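Local atomic coordinates of Exo-alpha-sialidase (Clostridium perfringens, PDB entry 2V72), a protein that binds galactose through a family 32 carbohydrate-binding module, which probably helps this large sialidase toxin to adhere to host glycans. Residues G35-M40 with I136-V141. Sequence-based numbering, arbitrary orientation.
Sequences GNINTM and IAELNV. With CA (calcium ion), chain B.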
# COMPACT_ATOMS: atom_id res chain seq x y z
N GLY A 35 9.67 -8.07 0.14
CA GLY A 35 9.91 -8.86 1.35
C GLY A 35 11.02 -8.34 2.23
O GLY A 35 11.47 -9.04 3.14
N ASN A 36 11.46 -7.11 1.97
CA ASN A 36 12.56 -6.47 2.68
C ASN A 36 12.10 -5.17 3.33
O ASN A 36 11.69 -4.24 2.63
CB ASN A 36 13.73 -6.20 1.72
CG ASN A 36 15.01 -5.78 2.43
OD1 ASN A 36 14.99 -4.95 3.34
ND2 ASN A 36 16.13 -6.34 2.01
N ILE A 37 12.17 -5.09 4.65
CA ILE A 37 11.70 -3.91 5.38
C ILE A 37 12.67 -2.71 5.32
O ILE A 37 12.34 -1.61 5.78
CB ILE A 37 11.30 -4.26 6.84
CG1 ILE A 37 12.51 -4.78 7.64
CG2 ILE A 37 10.14 -5.28 6.85
CD1 ILE A 37 12.16 -5.42 9.01
N ASN A 38 13.85 -2.93 4.74
CA ASN A 38 14.83 -1.87 4.53
C ASN A 38 14.65 -1.09 3.22
O ASN A 38 15.22 -0.02 3.05
CB ASN A 38 16.26 -2.42 4.62
CG ASN A 38 16.59 -2.97 6.00
OD1 ASN A 38 16.14 -2.46 7.02
ND2 ASN A 38 17.39 -4.03 6.03
N THR A 39 13.86 -1.64 2.30
CA THR A 39 13.53 -0.96 1.04
C THR A 39 12.07 -0.52 1.07
O THR A 39 11.19 -1.29 1.48
CB THR A 39 13.70 -1.88 -0.17
OG1 THR A 39 12.81 -2.99 -0.03
CG2 THR A 39 15.13 -2.39 -0.30
N MET A 40 11.81 0.70 0.59
CA MET A 40 10.45 1.25 0.57
C MET A 40 10.03 1.82 -0.79
O MET A 40 10.89 2.17 -1.61
CB MET A 40 10.32 2.35 1.61
CG MET A 40 11.15 3.59 1.33
SD MET A 40 11.08 4.73 2.71
CE MET A 40 12.46 4.10 3.68
N ILE A 136 5.82 3.34 1.92
CA ILE A 136 5.43 2.01 2.38
C ILE A 136 6.64 1.12 2.14
O ILE A 136 7.10 0.98 1.00
CB ILE A 136 4.19 1.44 1.62
CG1 ILE A 136 2.91 2.20 1.99
CG2 ILE A 136 4.00 -0.05 1.92
CD1 ILE A 136 1.70 1.86 1.11
N ALA A 137 7.16 0.52 3.20
CA ALA A 137 8.32 -0.36 3.08
C ALA A 137 7.92 -1.77 2.67
O ALA A 137 8.63 -2.43 1.91
CB ALA A 137 9.15 -0.36 4.38
N GLU A 138 6.78 -2.24 3.18
CA GLU A 138 6.23 -3.55 2.81
C GLU A 138 4.70 -3.56 2.78
O GLU A 138 4.04 -2.94 3.61
CB GLU A 138 6.72 -4.65 3.75
CG GLU A 138 8.09 -5.22 3.43
CD GLU A 138 8.17 -5.82 2.05
OE1 GLU A 138 7.45 -6.81 1.77
OE2 GLU A 138 8.95 -5.29 1.24
N LEU A 139 4.15 -4.29 1.81
CA LEU A 139 2.71 -4.47 1.69
C LEU A 139 2.41 -5.95 1.48
O LEU A 139 2.93 -6.57 0.55
CB LEU A 139 2.14 -3.63 0.55
CG LEU A 139 0.61 -3.62 0.54
CD1 LEU A 139 0.06 -2.23 0.30
CD2 LEU A 139 0.03 -4.64 -0.44
N ASN A 140 1.57 -6.49 2.35
CA ASN A 140 1.19 -7.89 2.28
C ASN A 140 -0.32 -8.03 2.22
O ASN A 140 -1.06 -7.19 2.76
CB ASN A 140 1.76 -8.65 3.48
CG ASN A 140 3.24 -8.88 3.36
OD1 ASN A 140 3.68 -9.80 2.67
ND2 ASN A 140 4.03 -8.03 4.02
N VAL A 141 -0.78 -9.07 1.53
CA VAL A 141 -2.21 -9.27 1.34
C VAL A 141 -2.56 -10.68 1.75
O VAL A 141 -1.88 -11.64 1.35
CB VAL A 141 -2.67 -8.99 -0.12
CG1 VAL A 141 -4.20 -8.93 -0.20
CG2 VAL A 141 -2.09 -7.67 -0.63
CA CA B . 10.45 -3.44 0.88
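T39 O and A137 O lie 2.8 Å apart because both bind one calcium ion, in the metal site of the F5/8 type C beta-sandwich domain, where a loop folds against the strand 135-142. From the loop come N36 O at 2.3 Å, T39 O, and T39 OG1 at 2.6 Å; with OG1 between its backbone N and carbonyl carbon (chi1 61°), T39 offers both its hydroxyl and its carbonyl oxygen to the ion. The strand supplies A137 O and E138 OE2, the latter 2.4 Å from the calcium, while S31 and D34 complete the shell. A classic beta bulge puts A137 and E138 both opposite T71.

Apolar contact is slight: I37 CG2 lies 4.0 Å from E138 CG, the side chains crossing nearly at right angles, and the small A137 lets M40 CB approach its CB to 4.0 Å.

The carboxylate of E138, its chain bent at chi2 (-59°), receives weak hydrogen bonds from G35 N to OE1 and N36 N to OE2; OE1 also accepts from Q13, which helps fix its rotation. Glycine suits the positive phi of 72° at G35. Within the loop, a type I turn from N36 to T39 brings both carbonyls to the metal, and an Asx turn braces it: N36 OD1 accepts from N38 N at 2.7 Å, in the carbonyl plane.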